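Local structure of conserved protein (Methanosarcina mazei, 2NR4) at residues I33-G38 with A45-V50; T37-P42 with F108-L113; R59-S64 with D131-A136; E73-S78 with W119-C124. The protein is of unknown function but binds flavin mononucleotide, in a domain related to the FMN-binding barrels. All coordinates share one frame; numbering follows the deposited sequence.

Contact 1: I33-G38 with A45-V50; sequences IIASTG and APIGIV. With FMN (flavin mononucleotide), chain C.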
# COMPACT_ATOMS: atom_id res chain seq x y z
N ILE A 33 9.48 5.23 -1.26
CA ILE A 33 9.96 5.55 0.08
C ILE A 33 10.20 7.06 0.20
O ILE A 33 10.06 7.78 -0.76
CB ILE A 33 11.23 4.74 0.42
CG1 ILE A 33 12.29 4.82 -0.70
CG2 ILE A 33 10.82 3.24 0.70
CD1 ILE A 33 13.11 6.09 -0.73
N ILE A 34 10.56 7.52 1.38
CA ILE A 34 11.03 8.91 1.44
C ILE A 34 12.55 8.85 1.60
O ILE A 34 13.07 8.24 2.51
CB ILE A 34 10.37 9.62 2.61
CG1 ILE A 34 8.85 9.73 2.29
CG2 ILE A 34 11.06 11.00 2.86
CD1 ILE A 34 8.04 10.08 3.48
N ALA A 35 13.26 9.52 0.71
CA ALA A 35 14.71 9.47 0.74
C ALA A 35 15.22 10.62 1.60
O ALA A 35 14.81 11.75 1.36
CB ALA A 35 15.22 9.65 -0.65
N SER A 36 16.11 10.32 2.55
CA SER A 36 16.75 11.43 3.33
C SER A 36 18.17 11.62 2.79
O SER A 36 18.88 10.65 2.50
CB SER A 36 16.80 11.13 4.84
OG SER A 36 17.27 9.82 5.12
N THR A 37 18.60 12.88 2.67
CA THR A 37 19.93 13.16 2.14
C THR A 37 20.44 14.40 2.91
O THR A 37 19.66 15.04 3.61
CB THR A 37 19.90 13.55 0.65
OG1 THR A 37 18.92 14.59 0.39
CG2 THR A 37 19.70 12.33 -0.32
N GLY A 38 21.71 14.75 2.75
CA GLY A 38 22.19 16.05 3.25
C GLY A 38 22.87 15.96 4.59
O GLY A 38 22.25 16.18 5.61
N ALA A 45 12.60 13.67 0.59
CA ALA A 45 11.73 13.77 -0.61
C ALA A 45 11.29 12.37 -1.03
O ALA A 45 12.08 11.45 -0.94
CB ALA A 45 12.52 14.40 -1.74
N PRO A 46 10.04 12.20 -1.48
CA PRO A 46 9.66 10.87 -2.04
C PRO A 46 10.47 10.50 -3.25
O PRO A 46 10.74 11.33 -4.14
CB PRO A 46 8.18 11.04 -2.38
CG PRO A 46 7.73 12.07 -1.43
CD PRO A 46 8.87 13.08 -1.40
N ILE A 47 10.91 9.24 -3.26
CA ILE A 47 11.74 8.72 -4.33
C ILE A 47 11.41 7.26 -4.46
O ILE A 47 11.17 6.60 -3.46
CB ILE A 47 13.25 8.83 -3.95
CG1 ILE A 47 13.67 10.31 -3.79
CG2 ILE A 47 14.13 8.15 -4.95
CD1 ILE A 47 13.88 11.03 -5.13
N GLY A 48 11.41 6.75 -5.69
CA GLY A 48 11.19 5.30 -5.90
C GLY A 48 12.56 4.62 -5.99
O GLY A 48 13.41 5.04 -6.78
N ILE A 49 12.83 3.65 -5.14
CA ILE A 49 14.05 2.83 -5.31
C ILE A 49 13.66 1.60 -6.15
O ILE A 49 12.66 0.91 -5.80
CB ILE A 49 14.59 2.44 -3.94
CG1 ILE A 49 15.14 3.71 -3.22
CG2 ILE A 49 15.66 1.31 -4.05
CD1 ILE A 49 15.58 3.48 -1.88
N VAL A 50 14.43 1.36 -7.21
CA VAL A 50 14.14 0.33 -8.21
C VAL A 50 14.98 -0.90 -7.97
O VAL A 50 16.22 -0.79 -7.83
CB VAL A 50 14.37 0.83 -9.64
CG1 VAL A 50 13.76 -0.16 -10.69
CG2 VAL A 50 13.88 2.28 -9.83
N1 FMN C . 11.60 12.24 -7.93
C2 FMN C . 12.74 11.63 -8.43
O2 FMN C . 13.65 12.35 -8.83
N3 FMN C . 12.82 10.26 -8.51
C4 FMN C . 11.77 9.47 -8.06
O4 FMN C . 11.91 8.26 -7.92
C4A FMN C . 10.63 10.08 -7.54
N5 FMN C . 9.56 9.31 -7.10
C5A FMN C . 8.43 9.91 -6.56
C6 FMN C . 7.37 9.12 -6.10
C7 FMN C . 6.23 9.71 -5.56
C7M FMN C . 5.09 8.82 -5.15
C8 FMN C . 6.15 11.11 -5.51
C8M FMN C . 5.04 11.80 -4.80
C9 FMN C . 7.21 11.91 -5.97
C9A FMN C . 8.36 11.30 -6.49
N10 FMN C . 9.43 12.07 -6.96
C10 FMN C . 10.55 11.47 -7.48
C1' FMN C . 9.30 13.56 -7.04
C2' FMN C . 9.99 14.17 -5.82
O2' FMN C . 9.50 13.56 -4.66
C3' FMN C . 9.63 15.64 -5.76
O3' FMN C . 10.14 16.27 -6.93
C4' FMN C . 10.16 16.28 -4.48
O4' FMN C . 9.53 17.54 -4.42
C5' FMN C . 11.69 16.45 -4.50
O5' FMN C . 12.10 17.35 -3.50
P FMN C . 13.64 17.68 -3.12
O1P FMN C . 14.01 18.91 -3.96
O2P FMN C . 14.53 16.49 -3.56
O3P FMN C . 13.68 18.04 -1.63
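Ile33 and Ile47 face each other across a beta hairpin, in which strands 29-37 and 43-51 run antiparallel as the first two strands of the six-stranded barrel. The backbone bonds come as two reciprocal pairs. Ile33 N gives to Ile47 O at 3.1 Å, and Ile47 N gives back to Ile33 O; Ala35 and Ala45 repeat the exchange, with Ala35 N to Ala45 O at 2.8 Å. Ile34 and Pro46 form the non-hydrogen-bonded pair between them; the proline ring, which has no N-H to give, costs the hairpin nothing there.

The apolar contacts follow the face that carries Ile33, Ala35, Ala45 and Ile47. Ile47 CG1 sits 3.6 Å from Ala35 CB. Ile33 swings CG1 between its own N and carbonyl carbon (chi1 50°), which brings the branch within 3.7 Å of Ile49 CD1, the two side chains crossing obliquely.

Strand 43-51 also holds the flavin. Ile47 CD1 stands over the pyrimidine face, 3.5 Å from FMN C2; an alanine here would probably uncover that side of the pyrimidine, give up the closer CG1 contact to Ala35, and let the ring system shift. The polar grip is from the backbone: Pro46 O takes the ribityl hydroxyl FMN O2' at 2.6 Å, and Gly48 N reaches FMN O4 at 2.7 Å in an almost straight bond, 174° at the hydrogen.

Contact 2: T37-P42 with F108-L113; sequences TGFEHP and FKFPVL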
# COMPACT_ATOMS: atom_id res chain seq x y z
N THR A 37 18.60 12.88 2.67
CA THR A 37 19.93 13.16 2.14
C THR A 37 20.44 14.40 2.91
O THR A 37 19.66 15.04 3.61
CB THR A 37 19.90 13.55 0.65
OG1 THR A 37 18.92 14.59 0.39
CG2 THR A 37 19.70 12.33 -0.32
N GLY A 38 21.71 14.75 2.75
CA GLY A 38 22.19 16.05 3.25
C GLY A 38 22.87 15.96 4.59
O GLY A 38 22.25 16.18 5.61
N PHE A 39 24.14 15.60 4.55
CA PHE A 39 25.02 15.61 5.69
C PHE A 39 24.88 16.93 6.45
O PHE A 39 24.62 16.91 7.67
CB PHE A 39 26.48 15.44 5.20
CG PHE A 39 26.94 14.01 5.09
CD1 PHE A 39 27.22 13.25 6.23
CD2 PHE A 39 27.16 13.43 3.83
CE1 PHE A 39 27.67 11.92 6.12
CE2 PHE A 39 27.61 12.10 3.70
CZ PHE A 39 27.87 11.35 4.86
N GLU A 40 24.96 18.05 5.73
CA GLU A 40 25.05 19.39 6.34
C GLU A 40 23.72 20.12 6.55
O GLU A 40 23.66 21.11 7.25
CB GLU A 40 25.93 20.29 5.46
CG GLU A 40 27.39 19.86 5.38
CD GLU A 40 28.19 20.75 4.44
OE1 GLU A 40 27.84 21.96 4.24
OE2 GLU A 40 29.19 20.25 3.88
N HIS A 41 22.66 19.64 5.91
CA HIS A 41 21.33 20.17 6.08
C HIS A 41 20.39 19.06 5.61
O HIS A 41 20.33 18.78 4.41
CB HIS A 41 21.06 21.43 5.26
CG HIS A 41 19.63 21.89 5.36
ND1 HIS A 41 19.16 22.65 6.40
CD2 HIS A 41 18.55 21.63 4.58
CE1 HIS A 41 17.87 22.88 6.25
NE2 HIS A 41 17.47 22.25 5.15
N PRO A 42 19.70 18.40 6.54
CA PRO A 42 18.89 17.23 6.13
C PRO A 42 17.70 17.63 5.29
O PRO A 42 17.01 18.63 5.57
CB PRO A 42 18.44 16.62 7.45
CG PRO A 42 18.46 17.79 8.46
CD PRO A 42 19.61 18.66 7.99
N PHE A 108 31.30 9.25 10.00
CA PHE A 108 30.29 10.29 9.81
C PHE A 108 28.91 9.69 10.06
O PHE A 108 28.67 8.49 9.89
CB PHE A 108 30.35 11.00 8.43
CG PHE A 108 31.73 11.57 8.06
CD1 PHE A 108 32.57 12.15 9.02
CD2 PHE A 108 32.16 11.53 6.73
CE1 PHE A 108 33.83 12.66 8.65
CE2 PHE A 108 33.41 12.05 6.36
CZ PHE A 108 34.24 12.61 7.32
N LYS A 109 28.02 10.55 10.52
CA LYS A 109 26.66 10.19 10.80
C LYS A 109 25.89 10.49 9.53
O LYS A 109 26.44 11.10 8.62
CB LYS A 109 26.15 11.03 11.97
CG LYS A 109 26.10 10.30 13.32
CD LYS A 109 27.45 9.76 13.73
CE LYS A 109 27.34 8.98 15.04
NZ LYS A 109 28.61 8.24 15.33
N PHE A 110 24.63 10.06 9.46
CA PHE A 110 23.77 10.42 8.32
C PHE A 110 22.29 10.51 8.76
O PHE A 110 21.84 9.70 9.55
CB PHE A 110 23.99 9.41 7.17
CG PHE A 110 23.50 9.89 5.84
CD1 PHE A 110 24.24 10.83 5.10
CD2 PHE A 110 22.26 9.48 5.36
CE1 PHE A 110 23.78 11.31 3.91
CE2 PHE A 110 21.78 9.96 4.16
CZ PHE A 110 22.53 10.86 3.43
N PRO A 111 21.54 11.50 8.26
CA PRO A 111 20.18 11.71 8.71
C PRO A 111 19.18 10.66 8.15
O PRO A 111 19.20 10.39 6.94
CB PRO A 111 19.83 13.06 8.10
CG PRO A 111 20.65 13.15 6.88
CD PRO A 111 21.94 12.50 7.25
N VAL A 112 18.36 10.12 9.04
CA VAL A 112 17.17 9.31 8.63
C VAL A 112 15.97 9.92 9.34
O VAL A 112 16.15 10.71 10.27
CB VAL A 112 17.35 7.82 8.95
CG1 VAL A 112 18.53 7.22 8.16
CG2 VAL A 112 17.51 7.56 10.47
N LEU A 113 14.75 9.60 8.90
CA LEU A 113 13.56 10.11 9.58
C LEU A 113 13.32 9.41 10.91
O LEU A 113 13.39 8.19 10.99
CB LEU A 113 12.32 9.98 8.70
CG LEU A 113 12.40 10.78 7.39
CD1 LEU A 113 11.13 10.50 6.55
CD2 LEU A 113 12.51 12.26 7.67
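Phe39 and Phe110 make the aromatic centre of this contact, where the loop between strands 29-37 and 43-51 settles on strand 110-113, one half of a small two-stranded antiparallel sheet. The pair is T-shaped: Phe110 turns its edge to the face of Phe39, the planes at 80° and the centroids 5.0 Å apart. Phe110 CD1 points almost at the middle of the Phe39 ring, 3.7 Å from Phe39 CZ. What puts it there is the first torsion of Phe110, with CG anti to the backbone N (chi1 -163°), which also brings CZ to the end of strand 29-37, 3.7 Å from Thr37 CA.

The Phe39 ring has an aliphatic neighbour as well, Phe108 CB, which touches Phe39 CE1 at 3.7 Å. Farther along, two prolines meet by their rings, Pro42 CB to Pro111 CB at 3.9 Å, while Pro111 CG nestles against the carbonyl oxygen of Gly38 at 3.7 Å. Gly38 has a positive phi, and a beta carbon on it would run into His41 O, so the tight loop depends on its bare backbone.

No hydrogen bond crosses between the two segments. Several polar groups find partners elsewhere: Thr37 OG1 with Asn69, Lys109 NZ with Asp104 in a salt bridge, and the backbone Phe39 N with Glu73. The loop is therefore seated on strand 110-113 by ring and proline packing, while the hydrogen bonds of Thr37 OG1 and Phe39 N go to helix 65-73.

Contact 3: R59-S64 with D131-A136; sequences RLFKGS and DQSLVA. With FMN (flavin mononucleotide), chain C.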
# COMPACT_ATOMS: atom_id res chain seq x y z
N ARG A 59 16.48 6.89 -9.90
CA ARG A 59 16.53 7.78 -11.04
C ARG A 59 16.06 9.07 -10.43
O ARG A 59 14.90 9.17 -10.01
CB ARG A 59 15.54 7.36 -12.15
CG ARG A 59 15.76 6.00 -12.77
CD ARG A 59 15.03 5.88 -14.16
NE ARG A 59 15.20 4.54 -14.77
CZ ARG A 59 16.07 4.24 -15.73
NH1 ARG A 59 16.85 5.16 -16.27
NH2 ARG A 59 16.15 2.98 -16.19
N LEU A 60 16.96 10.03 -10.31
CA LEU A 60 16.61 11.32 -9.73
C LEU A 60 16.48 12.41 -10.80
O LEU A 60 17.36 12.60 -11.63
CB LEU A 60 17.67 11.73 -8.70
CG LEU A 60 18.20 10.69 -7.73
CD1 LEU A 60 19.46 11.20 -7.05
CD2 LEU A 60 17.14 10.40 -6.68
N PHE A 61 15.36 13.12 -10.79
CA PHE A 61 15.16 14.28 -11.64
C PHE A 61 16.21 15.35 -11.35
O PHE A 61 16.46 15.70 -10.19
CB PHE A 61 13.74 14.84 -11.44
CG PHE A 61 12.67 13.96 -12.02
CD1 PHE A 61 12.68 13.63 -13.38
CD2 PHE A 61 11.64 13.47 -11.22
CE1 PHE A 61 11.68 12.81 -13.93
CE2 PHE A 61 10.66 12.65 -11.75
CZ PHE A 61 10.67 12.32 -13.12
N LYS A 62 16.86 15.83 -12.40
CA LYS A 62 17.93 16.79 -12.20
C LYS A 62 17.34 18.09 -11.66
O LYS A 62 16.26 18.50 -12.06
CB LYS A 62 18.68 17.05 -13.51
CG LYS A 62 19.53 15.90 -14.00
CD LYS A 62 20.42 16.31 -15.18
CE LYS A 62 19.97 15.61 -16.47
NZ LYS A 62 20.91 15.80 -17.62
N GLY A 63 18.06 18.72 -10.74
CA GLY A 63 17.71 20.05 -10.23
C GLY A 63 17.09 20.02 -8.84
O GLY A 63 16.86 21.08 -8.25
N SER A 64 16.77 18.83 -8.33
CA SER A 64 16.11 18.71 -7.04
C SER A 64 17.13 18.77 -5.89
O SER A 64 18.33 18.64 -6.10
CB SER A 64 15.33 17.41 -6.98
OG SER A 64 16.22 16.30 -6.90
N ASP A 131 18.95 10.93 -20.02
CA ASP A 131 17.79 11.73 -20.35
C ASP A 131 17.89 13.03 -19.57
O ASP A 131 18.86 13.79 -19.71
CB ASP A 131 16.49 10.97 -20.04
CG ASP A 131 16.39 9.64 -20.80
OD1 ASP A 131 17.36 9.25 -21.50
OD2 ASP A 131 15.33 8.98 -20.69
N GLN A 132 16.90 13.27 -18.72
CA GLN A 132 16.95 14.43 -17.85
C GLN A 132 17.02 13.97 -16.38
O GLN A 132 16.46 14.60 -15.46
CB GLN A 132 15.78 15.37 -18.19
CG GLN A 132 15.55 15.45 -19.72
CD GLN A 132 15.11 16.81 -20.24
OE1 GLN A 132 14.54 17.63 -19.50
NE2 GLN A 132 15.36 17.06 -21.53
N SER A 133 17.74 12.86 -16.19
CA SER A 133 17.84 12.19 -14.91
C SER A 133 19.26 11.82 -14.55
O SER A 133 20.12 11.69 -15.43
CB SER A 133 17.02 10.90 -14.91
OG SER A 133 15.68 11.16 -14.53
N LEU A 134 19.51 11.70 -13.25
CA LEU A 134 20.75 11.14 -12.78
C LEU A 134 20.40 9.78 -12.22
O LEU A 134 19.55 9.65 -11.33
CB LEU A 134 21.33 12.02 -11.69
CG LEU A 134 22.57 11.43 -11.03
CD1 LEU A 134 23.82 11.62 -11.95
CD2 LEU A 134 22.77 12.06 -9.65
N VAL A 135 21.06 8.75 -12.74
CA VAL A 135 20.87 7.39 -12.24
C VAL A 135 22.09 7.05 -11.38
O VAL A 135 23.23 7.43 -11.71
CB VAL A 135 20.69 6.40 -13.38
CG1 VAL A 135 20.45 4.99 -12.85
CG2 VAL A 135 19.52 6.85 -14.26
N ALA A 136 21.82 6.38 -10.27
CA ALA A 136 22.85 5.85 -9.36
C ALA A 136 22.45 4.48 -8.84
O ALA A 136 21.29 4.26 -8.48
CB ALA A 136 23.06 6.80 -8.18
N1 FMN C . 11.60 12.24 -7.93
C2 FMN C . 12.74 11.63 -8.43
O2 FMN C . 13.65 12.35 -8.83
N3 FMN C . 12.82 10.26 -8.51
C4 FMN C . 11.77 9.47 -8.06
O4 FMN C . 11.91 8.26 -7.92
C4A FMN C . 10.63 10.08 -7.54
N5 FMN C . 9.56 9.31 -7.10
C5A FMN C . 8.43 9.91 -6.56
C6 FMN C . 7.37 9.12 -6.10
C7 FMN C . 6.23 9.71 -5.56
C7M FMN C . 5.09 8.82 -5.15
C8 FMN C . 6.15 11.11 -5.51
C8M FMN C . 5.04 11.80 -4.80
C9 FMN C . 7.21 11.91 -5.97
C9A FMN C . 8.36 11.30 -6.49
N10 FMN C . 9.43 12.07 -6.96
C10 FMN C . 10.55 11.47 -7.48
C1' FMN C . 9.30 13.56 -7.04
C2' FMN C . 9.99 14.17 -5.82
O2' FMN C . 9.50 13.56 -4.66
C3' FMN C . 9.63 15.64 -5.76
O3' FMN C . 10.14 16.27 -6.93
C4' FMN C . 10.16 16.28 -4.48
O4' FMN C . 9.53 17.54 -4.42
C5' FMN C . 11.69 16.45 -4.50
O5' FMN C . 12.10 17.35 -3.50
P FMN C . 13.64 17.68 -3.12
O1P FMN C . 14.01 18.91 -3.96
O2P FMN C . 14.53 16.49 -3.56
O3P FMN C . 13.68 18.04 -1.63
O HOH W 1 19.71 16.31 -20.71
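Lys62 lies along the backbone of Gln132 where barrel strand 57-61 ends, in a type II turn, beside the start of its neighbour, strand 133-145. These strands run antiparallel; Leu60 and Leu134 form the hydrogen-bonded pair, Leu60 N to Leu134 O and Leu134 N to Leu60 O both at 2.8 Å, and Lys62 N adds a weak bond to Gln132 O.

The side chain of Lys62 carries on from there. CB and then CG pass over Gln132 O, with CG 3.6 Å from it. A bend at chi3 (-111°) turns the chain aside along the Gln132 backbone, setting CE 3.4 Å from the carbonyl carbon, Gln132 C. The ammonium ends near Asp131 O, and a water links the two, bound only weakly by NZ. Lysine thus packs by its methylenes and keeps its charge at the solvent side.

On the other flank, Arg59 and Val135 lie side by side, with the guanidinium NH1 3.7 Å from Val135 CG2.

The backbone atoms of strand 57-61 that point away from strand 133-145 turn to the flavin. Arg59 O accepts FMN N3 at 2.8 Å, and Phe61 N gives to FMN O2 at 2.7 Å, so both are met by main-chain atoms. The Phe61 ring reaches against one face of the pyrimidine, its CD2 3.5 Å from FMN N1.

Contact 4: E73-S78 with W119-C124; sequences EKCLAS and WVVFEC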
# COMPACT_ATOMS: atom_id res chain seq x y z
N GLU A 73 27.51 14.42 -2.14
CA GLU A 73 27.80 13.55 -1.00
C GLU A 73 27.82 12.08 -1.32
O GLU A 73 28.39 11.29 -0.56
CB GLU A 73 26.83 13.84 0.13
CG GLU A 73 26.99 15.27 0.65
CD GLU A 73 25.98 15.66 1.69
OE1 GLU A 73 25.15 14.81 2.10
OE2 GLU A 73 26.01 16.84 2.11
N LYS A 74 27.16 11.69 -2.41
CA LYS A 74 27.03 10.27 -2.84
C LYS A 74 26.52 9.31 -1.76
O LYS A 74 27.00 8.15 -1.59
CB LYS A 74 28.31 9.74 -3.51
CG LYS A 74 28.69 10.51 -4.79
CD LYS A 74 29.63 11.65 -4.39
CE LYS A 74 30.43 12.17 -5.56
NZ LYS A 74 31.17 13.41 -5.12
N CYS A 75 25.52 9.79 -1.04
CA CYS A 75 24.89 9.02 0.02
C CYS A 75 23.43 9.43 0.12
O CYS A 75 23.07 10.62 -0.07
CB CYS A 75 25.58 9.27 1.37
SG CYS A 75 25.07 8.26 2.79
N LEU A 76 22.59 8.44 0.40
CA LEU A 76 21.12 8.64 0.49
C LEU A 76 20.56 7.51 1.33
O LEU A 76 21.06 6.38 1.24
CB LEU A 76 20.54 8.67 -0.93
CG LEU A 76 19.06 8.49 -1.28
CD1 LEU A 76 18.88 8.94 -2.72
CD2 LEU A 76 18.55 7.03 -1.08
N ALA A 77 19.54 7.78 2.14
CA ALA A 77 18.93 6.72 2.93
C ALA A 77 17.46 6.55 2.52
O ALA A 77 16.76 7.53 2.29
CB ALA A 77 18.99 7.07 4.40
N SER A 78 17.02 5.30 2.36
CA SER A 78 15.60 5.05 2.27
C SER A 78 14.95 5.15 3.64
O SER A 78 15.52 4.74 4.66
CB SER A 78 15.38 3.62 1.72
OG SER A 78 16.02 2.64 2.54
N TRP A 119 14.88 1.98 7.92
CA TRP A 119 15.78 2.84 7.10
C TRP A 119 16.98 2.05 6.62
O TRP A 119 17.40 1.06 7.28
CB TRP A 119 16.19 4.13 7.87
CG TRP A 119 16.80 3.86 9.21
CD1 TRP A 119 16.15 3.87 10.43
CD2 TRP A 119 18.16 3.48 9.48
NE1 TRP A 119 17.06 3.53 11.45
CE2 TRP A 119 18.28 3.29 10.89
CE3 TRP A 119 19.30 3.31 8.67
CZ2 TRP A 119 19.50 2.92 11.49
CZ3 TRP A 119 20.49 2.93 9.27
CH2 TRP A 119 20.57 2.73 10.67
N VAL A 120 17.51 2.44 5.47
CA VAL A 120 18.78 1.88 4.97
C VAL A 120 19.60 3.05 4.49
O VAL A 120 19.13 3.85 3.67
CB VAL A 120 18.58 0.88 3.79
CG1 VAL A 120 19.94 0.27 3.36
CG2 VAL A 120 17.57 -0.24 4.17
N VAL A 121 20.83 3.18 5.00
CA VAL A 121 21.75 4.16 4.45
C VAL A 121 22.53 3.52 3.28
O VAL A 121 23.18 2.47 3.44
CB VAL A 121 22.75 4.71 5.55
CG1 VAL A 121 23.64 5.77 4.92
CG2 VAL A 121 21.97 5.28 6.71
N PHE A 122 22.50 4.18 2.13
CA PHE A 122 23.22 3.68 0.95
C PHE A 122 24.32 4.63 0.48
O PHE A 122 24.09 5.85 0.45
CB PHE A 122 22.29 3.56 -0.25
CG PHE A 122 21.15 2.57 -0.08
CD1 PHE A 122 21.34 1.21 -0.36
CD2 PHE A 122 19.87 3.03 0.25
CE1 PHE A 122 20.25 0.31 -0.29
CE2 PHE A 122 18.80 2.15 0.35
CZ PHE A 122 19.00 0.77 0.07
N GLU A 123 25.44 4.08 0.05
CA GLU A 123 26.39 4.78 -0.81
C GLU A 123 25.84 4.70 -2.24
O GLU A 123 25.47 3.64 -2.72
CB GLU A 123 27.79 4.11 -0.77
CG GLU A 123 28.74 4.75 -1.81
CD GLU A 123 30.19 4.31 -1.65
OE1 GLU A 123 30.46 3.49 -0.73
OE2 GLU A 123 31.04 4.81 -2.44
N CYS A 124 25.75 5.85 -2.90
CA CYS A 124 25.37 5.97 -4.30
C CYS A 124 26.60 5.83 -5.18
O CYS A 124 27.62 6.55 -4.98
CB CYS A 124 24.78 7.34 -4.56
SG CYS A 124 23.32 7.70 -3.55
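Leu76 and Phe122 hold strands 75-79 and 118-130 together by a reciprocal pair of backbone bonds, Leu76 N to Phe122 O at 3.0 Å and Phe122 N to Leu76 O at 2.8 Å. Ser78 and Val120 form the next such pair: Ser78 N gives to Val120 O, and Val120 N to Ser78 O at 3.1 Å. The serine hydroxyl gives Val120 N a second, weak acceptor. Its OG is placed between the backbone N and the carbonyl carbon (chi1 58°), and that brings it within 3.3 Å of Val120 N. At the other end Cys124 N closes on Lys74 O at 2.9 Å, coming from well above the carbonyl plane (60° out of it), at the point where the chain leaves helix 65-73 through the positive phi of Lys74.

Some of the residues between these pairs bond outward: Ala77 is joined to Ser36 of strand 29-37, and Val121 and Glu123 to strand 133-145, so both strands are bonded along both edges.

Phe122 carries much of the side-chain packing. Its ring edge meets Leu76 O in plane, CE2 lies 3.6 Å from Ser78 OG, and Val120 CG1 covers one face. An alanine in its place would probably open a gap here, leaving Ser78 OG and Val120 CG1 without the ring they lie against. Cys75 SG packs at 3.6 Å on Val121 CG1, on the face away from Phe122.

Such continuous antiparallel pairing, strand after strand until the sheet closes, is what makes a beta barrel, here one consistent with the FMN-binding split-barrel fold.

Overall arrangement
Contacts 1, 3 and 4 pair strands of one closed sheet, and contact 2 rests on its outside. Contacts 1 and 3 share the flavin: their centres are 12 Å apart, Ile47 CD1 touches Leu60 CD2, and Ile47 and Phe61 approach the pyrimidine ring from opposite faces. Thr66, His65 and Thr91 also hydrogen-bond to the FMN. Contact 4 lies about 9 Å from contact 1, centre to centre, tied by Ser36 N to Ala77 O at 2.9 Å. Contact 2 begins where the strand of contact 1 ends and joins contact 4 through Phe39 N and Glu73 OE1, 2.8 Å apart. It stays clear of contact 3, with nearest atoms about 7 Å apart.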